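PDB 3LL3: gluconate kinase from Lactobacillus acidophilus, which probably phosphorylates gluconate or a related sugar or sugar acid with ATP, and binds ATP and D-xylulose. Local coordinates for residues Ile71-Trp76 against Phe436-Ala441; Phe163-Lys168 against Thr231-Gly236; Gly300-Trp305 against Pro338-Glu343; Ser355-Thr360 against Asn483-Ser488. One frame throughout, in Å; residues are numbered along the deposited sequence.

In the fold
Contacts 1 and 2 build one region and contacts 3 and 4 another, on opposite sides of the chain's centre. Contacts 1 and 2 have centres about 11 Å apart and share a sheet: strands 70-78 and 232-238 are neighbours in it, and Ile74 N lies 2.8 Å from Lys232 O, probably a hydrogen bond. Helices pack against this sheet in both contacts. Contact 3, its centre about 36 Å from that of contact 1, joins the helix beside ATP to the loop beside 1-deoxy-D-xylulose-5-phosphate. Contact 4, about 16 Å from contact 3 between centres, lies away from the ligand pockets; both touch the second subunit.

Contact 1: Ile71-Trp76 against Phe436-Ala441; sequences IAAISW and FLARQA
Ala438 meets the strand with its single methyl, which lies against two side chains at once: its CB is 4.1 Å from Ala73 CB and equally far from Ser75 CB. Ala73 and Ser75 are two residues apart, so both project from the same face of strand 70-78 toward the helix, while Ile74 and Trp76 point the other way. Ser75 reaches a little further along the helix. Its OG stands anti to the backbone N (chi1 -170°) and comes to 4.1 Å from Leu437 CB, a loose van der Waals approach. The polar partner of this hydroxyl is Ala434 O, one turn back in the same helix, so a side chain in a buried apolar seam still has its hydrogen bond.

Small residues suit the place because the backbones run close: the CA atoms of Ser75 and Ala438 are 6.0 Å apart, and the axes of the two short segments approach to 8.0 Å at 135° between their chain directions. This is helix-on-sheet packing of the kind found in the actin-like ATPase fold, where helices cover a central mixed sheet. Here helix 429-441 comes from the C-terminal half of the chain and the strand from the N-terminal half. Ile6 of strand 4-11 and Ile234 of strand 232-238 also touch Ala438, while Ile60 and Val56 of helix 49-65 pack on Ile74 and Trp76 respectively.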
loop_
_atom_site.group_PDB
_atom_site.type_symbol
_atom_site.label_atom_id
_atom_site.label_comp_id
_atom_site.label_asym_id
_atom_site.label_seq_id
_atom_site.Cartn_x
_atom_site.Cartn_y
_atom_site.Cartn_z
ATOM N N ILE A 71 -42.608 19.010 30.973
ATOM C CA ILE A 71 -41.194 18.722 30.816
ATOM C C ILE A 71 -40.511 19.013 32.145
ATOM O O ILE A 71 -40.357 20.169 32.529
ATOM C CB ILE A 71 -40.568 19.570 29.703
ATOM C CG1 ILE A 71 -41.347 19.399 28.393
ATOM C CG2 ILE A 71 -39.105 19.205 29.514
ATOM C CD1 ILE A 71 -41.532 17.932 27.953
ATOM N N ALA A 72 -40.119 17.963 32.855
ATOM C CA ALA A 72 -39.496 18.115 34.164
ATOM C C ALA A 72 -38.060 18.629 34.067
ATOM O O ALA A 72 -37.583 19.343 34.946
ATOM C CB ALA A 72 -39.551 16.802 34.935
ATOM N N ALA A 73 -37.365 18.279 32.988
ATOM C CA ALA A 73 -35.978 18.683 32.868
ATOM C C ALA A 73 -35.502 18.572 31.427
ATOM O O ALA A 73 -36.008 17.751 30.665
ATOM C CB ALA A 73 -35.116 17.849 33.793
ATOM N N ILE A 74 -34.552 19.428 31.055
ATOM C CA ILE A 74 -33.878 19.338 29.769
ATOM C C ILE A 74 -32.381 19.197 30.056
ATOM O O ILE A 74 -31.782 20.062 30.700
ATOM C CB ILE A 74 -34.127 20.580 28.917
ATOM C CG1 ILE A 74 -35.627 20.785 28.706
ATOM C CG2 ILE A 74 -33.424 20.483 27.577
ATOM C CD1 ILE A 74 -35.945 22.136 28.082
ATOM N N SER A 75 -31.792 18.096 29.594
ATOM C CA SER A 75 -30.391 17.808 29.855
ATOM C C SER A 75 -29.583 17.807 28.555
ATOM O O SER A 75 -30.139 17.651 27.457
ATOM C CB SER A 75 -30.267 16.466 30.580
ATOM O OG SER A 75 -28.944 16.261 31.050
ATOM N N TRP A 76 -28.264 17.951 28.684
ATOM C CA TRP A 76 -27.431 18.304 27.539
ATOM C C TRP A 76 -26.231 17.394 27.350
ATOM O O TRP A 76 -25.511 17.096 28.303
ATOM C CB TRP A 76 -26.980 19.770 27.655
ATOM C CG TRP A 76 -28.134 20.693 27.781
ATOM C CD1 TRP A 76 -28.762 21.070 28.934
ATOM C CD2 TRP A 76 -28.827 21.345 26.713
ATOM N NE1 TRP A 76 -29.808 21.921 28.647
ATOM C CE2 TRP A 76 -29.860 22.111 27.289
ATOM C CE3 TRP A 76 -28.665 21.366 25.321
ATOM C CZ2 TRP A 76 -30.732 22.879 26.523
ATOM C CZ3 TRP A 76 -29.532 22.128 24.563
ATOM C CH2 TRP A 76 -30.558 22.870 25.168
ATOM N N PHE A 436 -30.365 10.392 31.819
ATOM C CA PHE A 436 -30.037 9.789 33.113
ATOM C C PHE A 436 -29.506 10.817 34.144
ATOM O O PHE A 436 -29.849 10.760 35.331
ATOM C CB PHE A 436 -29.067 8.607 32.959
ATOM C CG PHE A 436 -28.716 7.946 34.265
ATOM C CD1 PHE A 436 -29.561 7.013 34.829
ATOM C CD2 PHE A 436 -27.547 8.268 34.929
ATOM C CE1 PHE A 436 -29.256 6.410 36.028
ATOM C CE2 PHE A 436 -27.235 7.674 36.129
ATOM C CZ PHE A 436 -28.099 6.741 36.680
ATOM N N LEU A 437 -28.666 11.745 33.707
ATOM C CA LEU A 437 -28.218 12.813 34.607
ATOM C C LEU A 437 -29.428 13.574 35.155
ATOM O O LEU A 437 -29.480 13.936 36.334
ATOM C CB LEU A 437 -27.303 13.789 33.882
ATOM C CG LEU A 437 -25.979 13.289 33.292
ATOM C CD1 LEU A 437 -25.278 14.448 32.601
ATOM C CD2 LEU A 437 -25.070 12.695 34.348
ATOM N N ALA A 438 -30.407 13.815 34.288
ATOM C CA ALA A 438 -31.634 14.479 34.715
ATOM C C ALA A 438 -32.327 13.650 35.796
ATOM O O ALA A 438 -32.755 14.189 36.826
ATOM C CB ALA A 438 -32.564 14.706 33.532
ATOM N N ARG A 439 -32.433 12.341 35.572
ATOM C CA ARG A 439 -33.053 11.465 36.555
ATOM C C ARG A 439 -32.317 11.536 37.888
ATOM O O ARG A 439 -32.936 11.547 38.947
ATOM C CB ARG A 439 -33.143 10.017 36.044
ATOM C CG ARG A 439 -34.097 9.862 34.862
ATOM C CD ARG A 439 -34.338 8.393 34.484
ATOM N NE ARG A 439 -34.876 7.592 35.584
ATOM C CZ ARG A 439 -36.174 7.467 35.864
ATOM N NH1 ARG A 439 -37.087 8.096 35.132
ATOM N NH2 ARG A 439 -36.563 6.705 36.881
ATOM N N GLN A 440 -30.995 11.603 37.843
ATOM C CA GLN A 440 -30.243 11.813 39.076
ATOM C C GLN A 440 -30.598 13.152 39.739
ATOM O O GLN A 440 -30.873 13.213 40.939
ATOM C CB GLN A 440 -28.736 11.741 38.819
ATOM C CG GLN A 440 -28.210 10.323 38.575
ATOM C CD GLN A 440 -26.705 10.309 38.417
ATOM O OE1 GLN A 440 -26.154 11.044 37.595
ATOM N NE2 GLN A 440 -26.032 9.490 39.217
ATOM N N ALA A 441 -30.593 14.227 38.963
ATOM C CA ALA A 441 -30.895 15.554 39.520
ATOM C C ALA A 441 -32.288 15.579 40.157
ATOM O O ALA A 441 -32.491 16.194 41.203
ATOM C CB ALA A 441 -30.780 16.608 38.446
#

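Contact 2: Phe163-Lys168 against Thr231-Gly236; sequences FRLTGK and TKIILG
Thr166, at the end of helix 157-166, and Ile233, in strand 232-238, have the closest CA atoms across the contact, 8.6 Å apart, a spacing that side chains alone bridge. Ile233 does so with two atoms of one branch. Its CG1 lies 4.1 Å from Thr166 CG2, and one bond further its CD1 meets Leu165 CD1 at 4.1 Å, the leucine side chain crossing it at about a right angle. An isoleucine suits the strand because this longer branch can serve two neighbours on the helix.

Thr166 has two roles. With chi1 at 67°, OG1 sits between the backbone N and the carbonyl carbon, and CG2 is left to face Ile233. OG1 accepts a hydrogen bond from Lys168 N at 3.0 Å (151° at the hydrogen), forming an ST turn, and is also bonded to Ile162 O in the preceding turn of helix. Gly167, which accepts a positive phi of 72° readily, lets the chain leave the helix here.

Ile214 of edge strand 213-214 packs on both Thr166 and Ile233. Trp76 of the neighbouring strand 70-78 also touches Leu165 and Ile233, and Phe53 of helix 49-65 lies on Leu165.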
loop_
_atom_site.group_PDB
_atom_site.type_symbol
_atom_site.label_atom_id
_atom_site.label_comp_id
_atom_site.label_asym_id
_atom_site.label_seq_id
_atom_site.Cartn_x
_atom_site.Cartn_y
_atom_site.Cartn_z
ATOM N N PHE A 163 -26.429 29.762 28.515
ATOM C CA PHE A 163 -26.370 31.166 28.891
ATOM C C PHE A 163 -27.564 31.891 28.291
ATOM O O PHE A 163 -28.220 32.692 28.961
ATOM C CB PHE A 163 -25.070 31.802 28.413
ATOM C CG PHE A 163 -25.000 33.284 28.647
ATOM C CD1 PHE A 163 -25.078 33.798 29.931
ATOM C CD2 PHE A 163 -24.851 34.161 27.582
ATOM C CE1 PHE A 163 -25.008 35.172 30.157
ATOM C CE2 PHE A 163 -24.775 35.549 27.801
ATOM C CZ PHE A 163 -24.856 36.046 29.087
ATOM N N ARG A 164 -27.859 31.592 27.031
ATOM C CA ARG A 164 -28.985 32.228 26.380
ATOM C C ARG A 164 -30.258 31.899 27.149
ATOM O O ARG A 164 -31.112 32.764 27.325
ATOM C CB ARG A 164 -29.097 31.800 24.918
ATOM C CG ARG A 164 -28.006 32.371 24.010
ATOM C CD ARG A 164 -28.233 33.853 23.687
ATOM N NE ARG A 164 -29.527 34.085 23.057
ATOM C CZ ARG A 164 -29.776 33.943 21.757
ATOM N NH1 ARG A 164 -28.815 33.576 20.925
ATOM N NH2 ARG A 164 -31.002 34.157 21.288
ATOM N N LEU A 165 -30.373 30.663 27.635
ATOM C CA LEU A 165 -31.598 30.232 28.321
ATOM C C LEU A 165 -31.789 30.764 29.752
ATOM O O LEU A 165 -32.925 31.007 30.176
ATOM C CB LEU A 165 -31.723 28.699 28.313
ATOM C CG LEU A 165 -31.974 28.063 26.951
ATOM C CD1 LEU A 165 -31.843 26.532 27.048
ATOM C CD2 LEU A 165 -33.342 28.446 26.410
ATOM N N THR A 166 -30.692 30.927 30.496
ATOM C CA THR A 166 -30.780 31.206 31.927
ATOM C C THR A 166 -30.019 32.447 32.359
ATOM O O THR A 166 -30.121 32.849 33.513
ATOM C CB THR A 166 -30.185 30.061 32.765
ATOM O OG1 THR A 166 -28.766 29.997 32.541
ATOM C CG2 THR A 166 -30.844 28.721 32.423
ATOM N N GLY A 167 -29.217 33.019 31.466
ATOM C CA GLY A 167 -28.370 34.137 31.838
ATOM C C GLY A 167 -27.205 33.726 32.733
ATOM O O GLY A 167 -26.501 34.577 33.270
ATOM N N LYS A 168 -26.991 32.422 32.891
ATOM C CA LYS A 168 -25.858 31.931 33.676
ATOM C C LYS A 168 -24.756 31.331 32.785
ATOM O O LYS A 168 -25.036 30.754 31.735
ATOM C CB LYS A 168 -26.331 30.938 34.738
ATOM C CG LYS A 168 -27.203 31.582 35.823
ATOM C CD LYS A 168 -27.607 30.603 36.920
ATOM C CE LYS A 168 -28.147 31.348 38.145
ATOM N NZ LYS A 168 -29.468 31.999 37.888
ATOM N N THR A 231 -39.833 23.662 34.743
ATOM C CA THR A 231 -38.855 22.941 33.930
ATOM C C THR A 231 -37.411 23.315 34.298
ATOM O O THR A 231 -37.041 24.483 34.253
ATOM C CB THR A 231 -39.025 23.284 32.447
ATOM O OG1 THR A 231 -40.358 22.994 32.033
ATOM C CG2 THR A 231 -38.023 22.502 31.579
ATOM N N LYS A 232 -36.594 22.312 34.618
ATOM C CA LYS A 232 -35.196 22.523 34.979
ATOM C C LYS A 232 -34.213 22.300 33.835
ATOM O O LYS A 232 -34.423 21.444 32.973
ATOM C CB LYS A 232 -34.800 21.620 36.153
ATOM C CG LYS A 232 -35.289 22.123 37.490
ATOM C CD LYS A 232 -36.360 21.236 38.036
ATOM C CE LYS A 232 -35.773 20.210 39.001
ATOM N NZ LYS A 232 -36.020 20.619 40.423
ATOM N N ILE A 233 -33.135 23.081 33.833
ATOM C CA ILE A 233 -32.003 22.802 32.983
ATOM C C ILE A 233 -31.011 21.985 33.798
ATOM O O ILE A 233 -30.629 22.385 34.901
ATOM C CB ILE A 233 -31.294 24.081 32.512
ATOM C CG1 ILE A 233 -32.243 24.933 31.675
ATOM C CG2 ILE A 233 -30.058 23.721 31.682
ATOM C CD1 ILE A 233 -32.591 24.293 30.352
ATOM N N ILE A 234 -30.612 20.833 33.264
ATOM C CA ILE A 234 -29.551 20.036 33.862
ATOM C C ILE A 234 -28.274 20.363 33.105
ATOM O O ILE A 234 -28.237 20.310 31.862
ATOM C CB ILE A 234 -29.867 18.528 33.770
ATOM C CG1 ILE A 234 -31.323 18.267 34.188
ATOM C CG2 ILE A 234 -28.895 17.728 34.634
ATOM C CD1 ILE A 234 -31.706 18.878 35.539
ATOM N N LEU A 235 -27.238 20.736 33.844
ATOM C CA LEU A 235 -26.022 21.211 33.221
ATOM C C LEU A 235 -25.522 20.265 32.111
ATOM O O LEU A 235 -25.159 20.705 31.023
ATOM C CB LEU A 235 -24.944 21.438 34.272
ATOM C CG LEU A 235 -23.663 22.051 33.724
ATOM C CD1 LEU A 235 -23.949 23.344 32.918
ATOM C CD2 LEU A 235 -22.639 22.283 34.849
ATOM N N GLY A 236 -25.518 18.967 32.374
ATOM C CA GLY A 236 -25.102 18.019 31.348
ATOM C C GLY A 236 -23.602 17.820 31.245
ATOM O O GLY A 236 -22.871 18.187 32.157
#

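Contact 3: Gly300-Trp305 against Pro338-Glu343; sequences GIVFNW and PYLGGE. With ATP (adenosine-5'-triphosphate), chain C; DXP (1-deoxy-D-xylulose-5-phosphate), chain D.
Leu340 and Trp305 make a CH-pi contact: Leu340 CD2 lies over one face of the indole, 3.6 Å from the centroid of its five-membered ring and 28° off the ring normal. The packing is tight, with Leu340 CD2 only 3.3 Å from Trp305 CD2, and the leucine chi1 of -94° departs from a staggered value. A flat ring suits this place because it offers a broad surface to a methyl.

Val302 CG2 packs on Leu340 CB at 4.0 Å, and also lies against the carbonyl oxygen Pro338 O at 3.6 Å, a van der Waals contact.

Polar bonds tie the two segments to other parts. Trp305 NE1 is hydrogen-bonded to His363 O of the second subunit, while the carboxylate of Glu343 is held by Asn297 N and Asn298 ND2.

Both segments also border ligands. Gly300 O accepts from ATP O2' at 2.9 Å, its missing side chain allowing the ribose close, and Phe303 presents a ring face to adenine N3. Gly341 O is 3.4 Å from O5 of 1-deoxy-D-xylulose-5-phosphate. The contact thus joins a wall of the nucleotide site, formed by the start of helix 300-311, to the loop beside the bound sugar phosphate.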
loop_
_atom_site.group_PDB
_atom_site.type_symbol
_atom_site.label_atom_id
_atom_site.label_comp_id
_atom_site.label_asym_id
_atom_site.label_seq_id
_atom_site.Cartn_x
_atom_site.Cartn_y
_atom_site.Cartn_z
ATOM N N GLY A 300 -15.771 4.391 9.499
ATOM C CA GLY A 300 -16.623 4.046 8.385
ATOM C C GLY A 300 -16.390 4.914 7.170
ATOM O O GLY A 300 -16.728 4.518 6.056
ATOM N N ILE A 301 -15.835 6.109 7.384
ATOM C CA ILE A 301 -15.520 7.006 6.279
ATOM C C ILE A 301 -14.537 6.348 5.310
ATOM O O ILE A 301 -14.584 6.568 4.101
ATOM C CB ILE A 301 -14.943 8.359 6.791
ATOM C CG1 ILE A 301 -14.817 9.364 5.647
ATOM C CG2 ILE A 301 -13.567 8.172 7.491
ATOM C CD1 ILE A 301 -14.774 10.825 6.134
ATOM N N VAL A 302 -13.648 5.530 5.858
ATOM C CA VAL A 302 -12.671 4.809 5.066
ATOM C C VAL A 302 -13.303 3.562 4.430
ATOM O O VAL A 302 -13.002 3.212 3.289
ATOM C CB VAL A 302 -11.417 4.446 5.904
ATOM C CG1 VAL A 302 -10.512 3.490 5.125
ATOM C CG2 VAL A 302 -10.644 5.727 6.284
ATOM N N PHE A 303 -14.204 2.914 5.157
ATOM C CA PHE A 303 -15.013 1.847 4.573
ATOM C C PHE A 303 -15.779 2.371 3.361
ATOM O O PHE A 303 -15.840 1.727 2.327
ATOM C CB PHE A 303 -15.995 1.302 5.607
ATOM C CG PHE A 303 -16.935 0.267 5.063
ATOM C CD1 PHE A 303 -18.168 0.633 4.553
ATOM C CD2 PHE A 303 -16.571 -1.076 5.031
ATOM C CE1 PHE A 303 -19.046 -0.316 4.046
ATOM C CE2 PHE A 303 -17.442 -2.032 4.534
ATOM C CZ PHE A 303 -18.684 -1.648 4.032
ATOM N N ASN A 304 -16.362 3.551 3.508
ATOM C CA ASN A 304 -17.034 4.205 2.409
ATOM C C ASN A 304 -16.100 4.479 1.234
ATOM O O ASN A 304 -16.447 4.186 0.101
ATOM C CB ASN A 304 -17.653 5.513 2.872
ATOM C CG ASN A 304 -18.576 6.115 1.838
ATOM O OD1 ASN A 304 -18.338 7.227 1.342
ATOM N ND2 ASN A 304 -19.638 5.391 1.506
ATOM N N TRP A 305 -14.925 5.054 1.499
ATOM C CA TRP A 305 -13.945 5.280 0.432
ATOM C C TRP A 305 -13.612 3.985 -0.313
ATOM O O TRP A 305 -13.588 3.964 -1.542
ATOM C CB TRP A 305 -12.660 5.929 0.958
ATOM C CG TRP A 305 -11.543 5.893 -0.050
ATOM C CD1 TRP A 305 -11.268 6.830 -1.015
ATOM C CD2 TRP A 305 -10.551 4.863 -0.201
ATOM N NE1 TRP A 305 -10.161 6.448 -1.746
ATOM C CE2 TRP A 305 -9.707 5.245 -1.270
ATOM C CE3 TRP A 305 -10.289 3.661 0.471
ATOM C CZ2 TRP A 305 -8.625 4.463 -1.688
ATOM C CZ3 TRP A 305 -9.213 2.883 0.051
ATOM C CH2 TRP A 305 -8.393 3.288 -1.022
ATOM N N PRO A 338 -4.991 2.359 7.609
ATOM C CA PRO A 338 -6.217 3.077 7.219
ATOM C C PRO A 338 -6.136 4.603 7.270
ATOM O O PRO A 338 -7.178 5.254 7.180
ATOM C CB PRO A 338 -7.244 2.620 8.259
ATOM C CG PRO A 338 -6.455 2.109 9.415
ATOM C CD PRO A 338 -5.026 1.889 9.002
ATOM N N TYR A 339 -4.943 5.169 7.387
ATOM C CA TYR A 339 -4.843 6.595 7.696
ATOM C C TYR A 339 -5.154 7.549 6.548
ATOM O O TYR A 339 -4.380 8.466 6.293
ATOM C CB TYR A 339 -3.463 6.914 8.228
ATOM C CG TYR A 339 -2.909 5.894 9.184
ATOM C CD1 TYR A 339 -3.617 5.497 10.310
ATOM C CD2 TYR A 339 -1.642 5.384 8.997
ATOM C CE1 TYR A 339 -3.067 4.581 11.207
ATOM C CE2 TYR A 339 -1.101 4.469 9.859
ATOM C CZ TYR A 339 -1.808 4.074 10.967
ATOM O OH TYR A 339 -1.216 3.163 11.815
ATOM N N LEU A 340 -6.295 7.368 5.894
ATOM C CA LEU A 340 -6.670 8.221 4.762
ATOM C C LEU A 340 -6.749 9.735 5.083
ATOM O O LEU A 340 -6.233 10.553 4.337
ATOM C CB LEU A 340 -7.962 7.705 4.105
ATOM C CG LEU A 340 -7.745 6.761 2.904
ATOM C CD1 LEU A 340 -6.868 5.616 3.296
ATOM C CD2 LEU A 340 -9.068 6.238 2.411
ATOM N N GLY A 341 -7.369 10.113 6.192
ATOM C CA GLY A 341 -7.484 11.535 6.523
ATOM C C GLY A 341 -6.501 12.062 7.559
ATOM O O GLY A 341 -6.869 12.887 8.391
ATOM N N GLY A 342 -5.250 11.606 7.519
ATOM C CA GLY A 342 -4.368 11.819 8.654
ATOM C C GLY A 342 -4.987 11.060 9.817
ATOM O O GLY A 342 -6.034 10.413 9.647
ATOM N N GLU A 343 -4.376 11.108 10.996
ATOM C CA GLU A 343 -4.948 10.364 12.121
ATOM C C GLU A 343 -4.674 11.003 13.475
ATOM O O GLU A 343 -3.588 11.559 13.702
ATOM C CB GLU A 343 -4.437 8.910 12.108
ATOM C CG GLU A 343 -5.104 7.995 13.128
ATOM C CD GLU A 343 -6.619 8.070 13.062
ATOM O OE1 GLU A 343 -7.209 9.067 13.562
ATOM O OE2 GLU A 343 -7.221 7.127 12.512
HETATM P PG ATP C . -24.411 9.828 13.893
HETATM O O1G ATP C . -25.333 9.569 12.534
HETATM O O2G ATP C . -25.096 9.066 15.201
HETATM O O3G ATP C . -24.275 11.263 14.129
HETATM P PB ATP C . -22.374 8.819 12.149
HETATM O O1B ATP C . -20.821 8.311 12.334
HETATM O O2B ATP C . -22.471 9.961 11.249
HETATM O O3B ATP C . -22.905 9.187 13.679
HETATM P PA ATP C . -23.219 6.022 11.709
HETATM O O1A ATP C . -22.901 5.493 13.227
HETATM O O2A ATP C . -24.452 5.462 11.173
HETATM O O3A ATP C . -23.381 7.660 11.519
HETATM O "O5'" ATP C . -21.977 5.492 10.770
HETATM C "C5'" ATP C . -21.890 5.969 9.448
HETATM C "C4'" ATP C . -20.989 5.040 8.671
HETATM O "O4'" ATP C . -21.365 3.678 8.543
HETATM C "C3'" ATP C . -20.363 5.475 7.311
HETATM O "O3'" ATP C . -19.096 6.056 7.405
HETATM C "C2'" ATP C . -20.537 4.214 6.389
HETATM O "O2'" ATP C . -19.491 4.055 5.470
HETATM C "C1'" ATP C . -20.701 3.133 7.435
HETATM N N9 ATP C . -21.551 2.028 7.014
HETATM C C8 ATP C . -22.795 2.084 6.501
HETATM N N7 ATP C . -23.242 0.738 6.373
HETATM C C5 ATP C . -22.217 -0.112 6.848
HETATM C C6 ATP C . -22.120 -1.517 6.967
HETATM N N6 ATP C . -23.254 -2.348 6.579
HETATM N N1 ATP C . -21.015 -2.076 7.471
HETATM C C2 ATP C . -19.951 -1.301 7.876
HETATM N N3 ATP C . -20.055 0.074 7.755
HETATM C C4 ATP C . -21.181 0.644 7.244
HETATM C C1 DXP D . -4.462 18.623 6.495
HETATM C C2 DXP D . -5.597 17.608 6.168
HETATM C C3 DXP D . -6.750 17.501 7.198
HETATM C C4 DXP D . -6.123 17.176 8.570
HETATM C C5 DXP D . -6.897 16.582 9.772
HETATM O O2 DXP D . -5.393 16.729 5.399
HETATM O O3 DXP D . -7.773 16.716 6.727
HETATM O O4 DXP D . -4.905 16.544 8.340
HETATM O O5 DXP D . -6.311 15.501 10.450
HETATM P P DXP D . -6.189 15.280 12.091
HETATM O O2P DXP D . -4.946 16.105 12.649
HETATM O O1P DXP D . -7.619 15.518 12.776
HETATM O O3P DXP D . -5.761 13.964 12.378
#

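Contact 4: Ser355-Thr360 against Asn483-Ser488; sequences SFVGLT and NALAAS
Leu485 reaches from near the C-terminal end of helix 465-485 toward Ser355 and Val357 of strand 354-359, and it carries the helix side of the contact alone. Its CB points toward the strand; the chain then bends at CB, and CG is still 5.0 Å from Ser355 OG. CG lies anti to the carbonyl carbon (chi1 -71°), and CD1 extends nearly anti to CA (chi2 168°), which sends this methyl to the strand. CD1 lies 3.7 Å from Ser355 OG, 4.2 Å from Ser355 CB and 4.2 Å from Val357 CG2. The other methyl, CD2, remains beyond contact distance of the strand.

Two strand residues receive this one methyl because Ser355 and Val357, two apart in a strand, share a face. Val357 runs alongside the leucine in the opposite sense, with CG2 as the nearer branch. Phe356, between them, turns its ring to the other face and packs on Met368 and Val372 of helix 365-388. The small serine suits the position nearest the helix, since it leaves space for the methyl, and the branched valine fills the position two residues on.

Strand 354-359 pairs with strand 335-337 in its own chain and, antiparallel, with a strand of the second subunit, so the sheet continues across the interface. Ser355 also packs on Val357 of the second subunit, and Ala484 beside Leu485 on Ser488 of that subunit.

Chemically this is a dispersive, non-directional contact of one methyl with a hydroxyl and another methyl, so it depends on close fit.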
loop_
_atom_site.group_PDB
_atom_site.type_symbol
_atom_site.label_atom_id
_atom_site.label_comp_id
_atom_site.label_asym_id
_atom_site.label_seq_id
_atom_site.Cartn_x
_atom_site.Cartn_y
_atom_site.Cartn_z
ATOM N N SER A 355 -2.137 3.044 3.260
ATOM C CA SER A 355 -1.299 2.148 2.456
ATOM C C SER A 355 -1.883 0.731 2.406
ATOM O O SER A 355 -2.477 0.268 3.386
ATOM C CB SER A 355 0.119 2.043 3.047
ATOM O OG SER A 355 0.744 3.314 3.151
ATOM N N PHE A 356 -1.713 0.053 1.271
ATOM C CA PHE A 356 -1.812 -1.401 1.217
ATOM C C PHE A 356 -0.392 -1.903 1.135
ATOM O O PHE A 356 0.309 -1.543 0.197
ATOM C CB PHE A 356 -2.536 -1.882 -0.051
ATOM C CG PHE A 356 -4.038 -1.717 -0.014
ATOM C CD1 PHE A 356 -4.839 -2.678 0.592
ATOM C CD2 PHE A 356 -4.644 -0.623 -0.619
ATOM C CE1 PHE A 356 -6.224 -2.548 0.609
ATOM C CE2 PHE A 356 -6.033 -0.470 -0.602
ATOM C CZ PHE A 356 -6.826 -1.421 0.027
ATOM N N VAL A 357 0.041 -2.746 2.064
ATOM C CA VAL A 357 1.388 -3.328 1.968
ATOM C C VAL A 357 1.380 -4.854 2.068
ATOM O O VAL A 357 0.784 -5.419 2.985
ATOM C CB VAL A 357 2.364 -2.741 3.032
ATOM C CG1 VAL A 357 3.775 -3.356 2.888
ATOM C CG2 VAL A 357 2.433 -1.224 2.930
ATOM N N GLY A 358 2.054 -5.520 1.126
ATOM C CA GLY A 358 2.143 -6.971 1.130
ATOM C C GLY A 358 1.451 -7.661 -0.034
ATOM O O GLY A 358 1.070 -8.814 0.066
ATOM N N LEU A 359 1.276 -6.951 -1.139
ATOM C CA LEU A 359 0.534 -7.485 -2.273
ATOM C C LEU A 359 1.337 -8.522 -3.080
ATOM O O LEU A 359 2.565 -8.457 -3.189
ATOM C CB LEU A 359 0.074 -6.368 -3.208
ATOM C CG LEU A 359 -0.993 -5.365 -2.771
ATOM C CD1 LEU A 359 -0.929 -4.136 -3.665
ATOM C CD2 LEU A 359 -2.389 -5.997 -2.819
ATOM N N THR A 360 0.600 -9.471 -3.641
ATOM C CA THR A 360 1.136 -10.548 -4.439
ATOM C C THR A 360 -0.004 -10.881 -5.378
ATOM O O THR A 360 -1.113 -10.404 -5.181
ATOM C CB THR A 360 1.443 -11.732 -3.522
ATOM O OG1 THR A 360 2.663 -12.352 -3.914
ATOM C CG2 THR A 360 0.327 -12.738 -3.550
ATOM N N ASN A 483 5.195 1.036 11.688
ATOM C CA ASN A 483 6.474 1.551 12.148
ATOM C C ASN A 483 7.384 1.905 10.977
ATOM O O ASN A 483 8.073 2.923 11.000
ATOM C CB ASN A 483 7.174 0.543 13.069
ATOM C CG ASN A 483 6.465 0.373 14.415
ATOM O OD1 ASN A 483 5.606 1.179 14.801
ATOM N ND2 ASN A 483 6.827 -0.686 15.135
ATOM N N ALA A 484 7.396 1.053 9.959
ATOM C CA ALA A 484 8.335 1.229 8.845
ATOM C C ALA A 484 8.037 2.515 8.093
ATOM O O ALA A 484 8.942 3.190 7.610
ATOM C CB ALA A 484 8.282 0.037 7.897
ATOM N N LEU A 485 6.757 2.860 8.020
ATOM C CA LEU A 485 6.309 4.019 7.256
ATOM C C LEU A 485 6.076 5.278 8.094
ATOM O O LEU A 485 5.834 6.335 7.538
ATOM C CB LEU A 485 5.031 3.679 6.470
ATOM C CG LEU A 485 5.243 2.715 5.291
ATOM C CD1 LEU A 485 3.911 2.218 4.774
ATOM C CD2 LEU A 485 6.045 3.416 4.186
ATOM N N ALA A 486 6.131 5.158 9.416
ATOM C CA ALA A 486 5.769 6.276 10.301
ATOM C C ALA A 486 6.492 7.590 9.956
ATOM O O ALA A 486 5.895 8.658 9.977
ATOM C CB ALA A 486 5.993 5.902 11.765
ATOM N N ALA A 487 7.767 7.514 9.607
ATOM C CA ALA A 487 8.517 8.733 9.319
ATOM C C ALA A 487 8.464 9.169 7.846
ATOM O O ALA A 487 9.161 10.098 7.449
ATOM C CB ALA A 487 9.970 8.597 9.791
ATOM N N SER A 488 7.618 8.530 7.043
ATOM C CA SER A 488 7.653 8.781 5.603
ATOM C C SER A 488 6.539 9.674 5.039
ATOM O O SER A 488 6.521 9.956 3.842
ATOM C CB SER A 488 7.720 7.447 4.836
ATOM O OG SER A 488 8.916 6.742 5.157
#